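Local coordinates for protein amidase, hydantoinase/carbamoylase family (Burkholderia vietnamiensis, PDB 5I4M) that probably hydrolyses N-carbamoyl-L-amino acids with the help of two zinc ions per subunit, as a member of the peptidase M20 family, at residues V159-F164 against A381-Q386. Numbering follows the deposited sequence.
Sequences VASGVF and ACYLAQ
Tyr383 lays one face of its ring against the backbone of Gly162, at the closest approach of the two short helices. Gly162 CA sits 3.9 Å from the centre of the Tyr383 ring and 26° off its normal, a CH-pi contact displaced toward the CD2 side: Gly162 N and Tyr383 CD2 are 3.5 Å apart. With no side chain on Gly162, the ring can settle directly on the main chain, and the helices approach to 5.7 Å between Gly162 CA and Tyr383 CA. The first torsion of Tyr383 (chi1 -83°) turns CG away from its own carbonyl carbon, while its CB packs 3.8 Å from Ser161 O.

Ser161 meets the same ring at its edge, its OG lying near the ring plane 3.8 Å from Tyr383 CD2. That is a van der Waals approach; the hydroxyl is hydrogen-bonded to OD1 of Asp380, the residue just before 381-386, so this buried oxygen ties one helix to the start of the other. Two residues on from Gly162, Phe164 has CG anti to its backbone N (chi1 -174°), which carries the ring beside the backbone carbonyl carbon, where CD1 meets Leu384 CD2 at 4.0 Å. This methyl reaches the Phe164 ring obliquely, while Trp146 meets that ring edge-to-face.

The pair is buried beside the zinc and 3-phosphoglyceric acid sites, with the Tyr383 side chain about 8 Å from bound 3-phosphoglyceric acid. Helix 380-384 lies between helix 159-164 and strand 390-395, on which Ala381 and Leu384 rest; Tyr383 also touches Phe344 of strand 337-350.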
ATOM      1  N   VAL A 159       0.083 -20.327  13.643  1.00  8.35           N
ATOM      2  CA  VAL A 159       1.259 -21.135  13.332  1.00  9.36           C
ATOM      3  C   VAL A 159       1.841 -21.741  14.604  1.00  9.58           C
ATOM      4  O   VAL A 159       2.352 -22.865  14.584  1.00  8.77           O
ATOM      5  CB  VAL A 159       2.295 -20.300  12.553  1.00 13.04           C
ATOM      6  CG1 VAL A 159       3.626 -21.024  12.472  1.00 15.75           C
ATOM      7  CG2 VAL A 159       1.784 -20.052  11.146  1.00 11.77           C
ATOM      8  N   ALA A 160       1.749 -21.038  15.732  1.00  8.54           N
ATOM      9  CA  ALA A 160       2.387 -21.543  16.945  1.00  9.52           C
ATOM     10  C   ALA A 160       1.631 -22.735  17.521  1.00 10.01           C
ATOM     11  O   ALA A 160       2.255 -23.689  18.006  1.00  8.53           O
ATOM     12  CB  ALA A 160       2.520 -20.422  17.979  1.00  8.58           C
ATOM     13  N   SER A 161       0.288 -22.708  17.483  1.00  8.49           N
ATOM     14  CA  SER A 161      -0.447 -23.913  17.847  1.00  7.39           C
ATOM     15  C   SER A 161      -0.299 -24.980  16.772  1.00  9.53           C
ATOM     16  O   SER A 161      -0.348 -26.174  17.082  1.00 11.93           O
ATOM     17  CB  SER A 161      -1.921 -23.602  18.113  1.00  7.92           C
ATOM     18  OG  SER A 161      -2.519 -22.888  17.044  1.00  8.79           O
ATOM     19  N   GLY A 162      -0.098 -24.575  15.512  1.00  9.30           N
ATOM     20  CA  GLY A 162       0.214 -25.554  14.476  1.00  8.17           C
ATOM     21  C   GLY A 162       1.520 -26.287  14.736  1.00  8.69           C
ATOM     22  O   GLY A 162       1.621 -27.492  14.504  1.00 10.12           O
ATOM     23  N   VAL A 163       2.544 -25.574  15.200  1.00  8.59           N
ATOM     24  CA  VAL A 163       3.784 -26.247  15.580  1.00  9.20           C
ATOM     25  C   VAL A 163       3.524 -27.194  16.744  1.00 10.24           C
ATOM     26  O   VAL A 163       3.967 -28.353  16.748  1.00 12.43           O
ATOM     27  CB  VAL A 163       4.876 -25.227  15.944  1.00  9.61           C
ATOM     28  CG1 VAL A 163       6.113 -25.975  16.424  1.00 10.07           C
ATOM     29  CG2 VAL A 163       5.209 -24.325  14.765  1.00  8.90           C
ATOM     30  N   PHE A 164       2.802 -26.703  17.755  1.00  9.17           N
ATOM     31  CA  PHE A 164       2.481 -27.516  18.928  1.00  9.56           C
ATOM     32  C   PHE A 164       1.802 -28.814  18.522  1.00 10.17           C
ATOM     33  O   PHE A 164       2.174 -29.899  18.995  1.00 10.78           O
ATOM     34  CB  PHE A 164       1.584 -26.716  19.884  1.00  9.06           C
ATOM     35  CG  PHE A 164       1.326 -27.418  21.199  1.00 10.92           C
ATOM     36  CD1 PHE A 164       0.343 -28.398  21.298  1.00 11.52           C
ATOM     37  CD2 PHE A 164       2.070 -27.102  22.323  1.00 10.73           C
ATOM     38  CE1 PHE A 164       0.111 -29.061  22.501  1.00 15.24           C
ATOM     39  CE2 PHE A 164       1.848 -27.760  23.527  1.00 14.63           C
ATOM     40  CZ  PHE A 164       0.861 -28.740  23.614  1.00 15.21           C
ATOM     41  N   ALA A 381      -7.622 -23.614  18.932  1.00  8.25           N
ATOM     42  CA  ALA A 381      -8.345 -24.852  19.199  1.00  7.58           C
ATOM     43  C   ALA A 381      -8.481 -25.734  17.955  1.00 10.48           C
ATOM     44  O   ALA A 381      -8.571 -26.962  18.081  1.00 11.56           O
ATOM     45  CB  ALA A 381      -9.729 -24.535  19.764  1.00 11.64           C
ATOM     46  N   CYS A 382      -8.516 -25.145  16.752  1.00  7.91           N
ATOM     47  CA  CYS A 382      -8.632 -25.973  15.545  1.00  9.60           C
ATOM     48  C   CYS A 382      -7.432 -26.891  15.386  1.00  9.80           C
ATOM     49  O   CYS A 382      -7.567 -28.028  14.913  1.00  9.37           O
ATOM     50  CB  CYS A 382      -8.790 -25.102  14.297  1.00  8.75           C
ATOM     51  SG  CYS A 382     -10.238 -24.007  14.364  1.00 12.76           S
ATOM     52  N   TYR A 383      -6.243 -26.419  15.766  1.00  7.73           N
ATOM     53  CA  TYR A 383      -5.073 -27.289  15.718  1.00  8.08           C
ATOM     54  C   TYR A 383      -4.992 -28.206  16.929  1.00 11.01           C
ATOM     55  O   TYR A 383      -4.585 -29.368  16.802  1.00  9.83           O
ATOM     56  CB  TYR A 383      -3.808 -26.441  15.581  1.00  8.85           C
ATOM     57  CG  TYR A 383      -3.526 -26.046  14.142  1.00  8.29           C
ATOM     58  CD1 TYR A 383      -3.681 -26.963  13.107  1.00 11.48           C
ATOM     59  CD2 TYR A 383      -3.107 -24.755  13.816  1.00  7.48           C
ATOM     60  CE1 TYR A 383      -3.406 -26.608  11.782  1.00  8.32           C
ATOM     61  CE2 TYR A 383      -2.840 -24.394  12.500  1.00  8.14           C
ATOM     62  CZ  TYR A 383      -2.995 -25.320  11.490  1.00 10.41           C
ATOM     63  OH  TYR A 383      -2.723 -24.963  10.183  1.00 10.69           O
ATOM     64  N   LEU A 384      -5.383 -27.728  18.111  1.00 10.29           N
ATOM     65  CA  LEU A 384      -5.384 -28.611  19.270  1.00  8.80           C
ATOM     66  C   LEU A 384      -6.292 -29.810  19.050  1.00  9.77           C
ATOM     67  O   LEU A 384      -6.006 -30.903  19.554  1.00  9.48           O
ATOM     68  CB  LEU A 384      -5.826 -27.856  20.518  1.00  8.99           C
ATOM     69  CG  LEU A 384      -4.902 -26.708  20.896  1.00 11.52           C
ATOM     70  CD1 LEU A 384      -5.369 -26.048  22.199  1.00 10.95           C
ATOM     71  CD2 LEU A 384      -3.487 -27.222  21.028  1.00 14.93           C
ATOM     72  N   ALA A 385      -7.378 -29.630  18.291  1.00  8.78           N
ATOM     73  CA  ALA A 385      -8.298 -30.734  18.039  1.00 10.77           C
ATOM     74  C   ALA A 385      -7.628 -31.899  17.327  1.00 12.23           C
ATOM     75  O   ALA A 385      -8.132 -33.023  17.407  1.00 12.41           O
ATOM     76  CB  ALA A 385      -9.497 -30.256  17.217  1.00  9.43           C
ATOM     77  N   GLN A 386      -6.509 -31.661  16.637  1.00 12.03           N
ATOM     78  CA  GLN A 386      -5.814 -32.746  15.952  1.00 13.20           C
ATOM     79  C   GLN A 386      -5.056 -33.651  16.913  1.00 15.79           C
ATOM     80  O   GLN A 386      -4.713 -34.780  16.542  1.00 14.09           O
ATOM     81  CB  GLN A 386      -4.847 -32.180  14.907  1.00  9.71           C
ATOM     82  CG  GLN A 386      -5.527 -31.384  13.784  1.00 13.76           C
ATOM     83  CD  GLN A 386      -4.593 -31.136  12.612  1.00 15.80           C
ATOM     84  OE1 GLN A 386      -3.600 -31.843  12.444  1.00 14.95           O
ATOM     85  NE2 GLN A 386      -4.902 -30.125  11.802  1.00  9.90           N
TER